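Local coordinates for protein carbohydrate binding module (Uncultured bacterium, PDB 2W3J) that probably binds uronic acid sugars as a calcium-containing family 35 carbohydrate-binding module, at residues N14-D19 and F30-E34. Residues are numbered along the deposited sequence; the frame is centred on the assembly and turned at random.
Sequences NSGVID and FIDTE. With CA (calcium ion), chain B.
Asp19 and Phe30 form one hydrogen-bonded pair of a two-stranded antiparallel hairpin, Val17 and Asp32 the other. Each pair exchanges two backbone bonds; the straightest runs from Val17 N to Asp32 O (2.9 Å, 174° at the hydrogen). Between them, the non-hydrogen-bonded pair Ile18 and Ile31 turns to the opposite face, where Ile31 CD1 reaches Ile18 CG1 at 3.5 Å. The same methyl lies 3.7 Å from Asn14 CG, and Asn14 ND2 donates to the O of the following Ser15, from well above that carbonyl plane.

Phe30 CG stands between its own N and carbonyl carbon (chi1 49°), which tucks the ring under Asp19: Asp19 O sits over one face, 3.4 Å from Phe30 CD2 and offset toward the rim. Trp92 meets Phe30 edge-to-face. With an alanine in place of Phe30, Trp92 would lose its edge-to-face partner and a gap would probably open beside Asp19 O, though the backbone bond would stay.

Asp32 extends CG anti to its N (chi1 -174°), directing OD1 to the calcium ion at 2.4 Å; Thr33 O and four waters complete the six ligands modelled. Asp32 OD2 lies 4.6 Å from Asp19 OD2; a water sits between them, its very short approach to Asp19 OD2 leaving the detail doubtful. The metal on Asp32, and more weakly a long ion pair with Lys21, probably ease the repulsion between the carboxylates, consistent with the hairpin holding the calcium ligands of Asp32 and Thr33 in place.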
loop_
_atom_site.group_PDB
_atom_site.type_symbol
_atom_site.label_atom_id
_atom_site.label_comp_id
_atom_site.label_asym_id
_atom_site.label_seq_id
_atom_site.Cartn_x
_atom_site.Cartn_y
_atom_site.Cartn_z
ATOM N N ASN A 14 -8.304 4.562 4.694
ATOM C CA ASN A 14 -7.060 4.465 5.439
ATOM C C ASN A 14 -7.312 4.819 6.889
ATOM O O ASN A 14 -8.140 5.702 7.198
ATOM C CB ASN A 14 -5.985 5.451 4.923
ATOM C CG ASN A 14 -6.435 6.912 4.976
ATOM O OD1 ASN A 14 -7.228 7.342 4.150
ATOM N ND2 ASN A 14 -5.891 7.698 5.927
ATOM N N SER A 15 -6.575 4.146 7.746
ATOM C CA SER A 15 -6.434 4.603 9.121
ATOM C C SER A 15 -5.617 5.885 9.150
ATOM O O SER A 15 -4.833 6.175 8.237
ATOM C CB SER A 15 -5.733 3.517 9.935
ATOM O OG SER A 15 -6.543 2.366 9.944
ATOM N N GLY A 16 -5.792 6.676 10.199
ATOM C CA GLY A 16 -4.910 7.845 10.321
ATOM C C GLY A 16 -5.302 8.975 9.387
ATOM O O GLY A 16 -6.485 9.273 9.222
ATOM N N VAL A 17 -4.305 9.637 8.802
ATOM C CA VAL A 17 -4.546 10.846 8.025
ATOM C C VAL A 17 -3.773 10.785 6.714
ATOM O O VAL A 17 -2.878 9.927 6.517
ATOM C CB VAL A 17 -4.080 12.118 8.805
ATOM C CG1 VAL A 17 -4.773 12.188 10.167
ATOM C CG2 VAL A 17 -2.580 12.139 8.965
ATOM N N ILE A 18 -4.095 11.710 5.816
ATOM C CA ILE A 18 -3.289 11.908 4.638
ATOM C C ILE A 18 -2.426 13.127 4.972
ATOM O O ILE A 18 -2.903 14.086 5.608
ATOM C CB ILE A 18 -4.193 12.171 3.425
ATOM C CG1 ILE A 18 -5.049 10.904 3.141
ATOM C CG2 ILE A 18 -3.402 12.648 2.195
ATOM C CD1 ILE A 18 -6.144 11.135 2.164
ATOM N N ASP A 19 -1.171 13.093 4.545
ATOM C CA ASP A 19 -0.259 14.195 4.884
ATOM C C ASP A 19 0.753 14.406 3.784
ATOM O O ASP A 19 0.834 13.625 2.840
ATOM C CB ASP A 19 0.433 13.944 6.212
ATOM C CG ASP A 19 0.938 15.260 6.873
ATOM O OD1 ASP A 19 1.023 16.330 6.207
ATOM O OD2 ASP A 19 1.282 15.182 8.043
ATOM N N PHE A 30 0.734 11.299 1.180
ATOM C CA PHE A 30 0.902 9.887 1.515
ATOM C C PHE A 30 0.022 9.618 2.710
ATOM O O PHE A 30 -0.515 10.562 3.322
ATOM C CB PHE A 30 2.366 9.599 1.901
ATOM C CG PHE A 30 2.943 10.566 2.906
ATOM C CD1 PHE A 30 2.781 10.360 4.279
ATOM C CD2 PHE A 30 3.661 11.683 2.475
ATOM C CE1 PHE A 30 3.309 11.253 5.232
ATOM C CE2 PHE A 30 4.224 12.562 3.442
ATOM C CZ PHE A 30 4.037 12.338 4.804
ATOM N N ILE A 31 -0.143 8.334 3.037
ATOM C CA ILE A 31 -0.912 7.944 4.217
ATOM C C ILE A 31 -0.016 7.883 5.463
ATOM O O ILE A 31 1.021 7.262 5.453
ATOM C CB ILE A 31 -1.568 6.570 4.021
ATOM C CG1 ILE A 31 -2.515 6.597 2.802
ATOM C CG2 ILE A 31 -2.303 6.133 5.294
ATOM C CD1 ILE A 31 -3.517 7.745 2.776
ATOM N N ASP A 32 -0.441 8.549 6.524
ATOM C CA ASP A 32 0.283 8.488 7.801
ATOM C C ASP A 32 -0.691 7.883 8.800
ATOM O O ASP A 32 -1.623 8.544 9.263
ATOM C CB ASP A 32 0.702 9.916 8.199
ATOM C CG ASP A 32 1.576 9.972 9.423
ATOM O OD1 ASP A 32 1.539 9.046 10.245
ATOM O OD2 ASP A 32 2.289 10.995 9.582
ATOM N N THR A 33 -0.549 6.585 9.073
ATOM C CA THR A 33 -1.539 5.947 9.934
ATOM C C THR A 33 -1.288 6.302 11.388
ATOM O O THR A 33 -0.177 6.716 11.752
ATOM C CB THR A 33 -1.424 4.399 9.868
ATOM O OG1 THR A 33 -0.076 4.030 10.142
ATOM C CG2 THR A 33 -1.764 3.878 8.481
ATOM N N GLU A 34 -2.309 6.090 12.221
ATOM C CA GLU A 34 -2.044 6.125 13.647
ATOM C C GLU A 34 -1.113 4.968 14.047
ATOM O O GLU A 34 -0.875 4.004 13.284
ATOM C CB GLU A 34 -3.349 6.114 14.448
ATOM C CG GLU A 34 -3.910 4.733 14.695
ATOM C CD GLU A 34 -4.464 4.059 13.434
ATOM O OE1 GLU A 34 -4.991 2.920 13.565
ATOM O OE2 GLU A 34 -4.384 4.657 12.323
HETATM CA CA CA B . 2.177 6.945 11.084
HETATM O O HOH W 1 0.654 13.725 9.996
HETATM O O HOH W 2 2.363 5.912 8.902
HETATM O O HOH W 3 2.224 4.650 11.831
HETATM O O HOH W 4 2.635 7.841 13.216
HETATM O O HOH W 5 4.497 7.719 10.399
#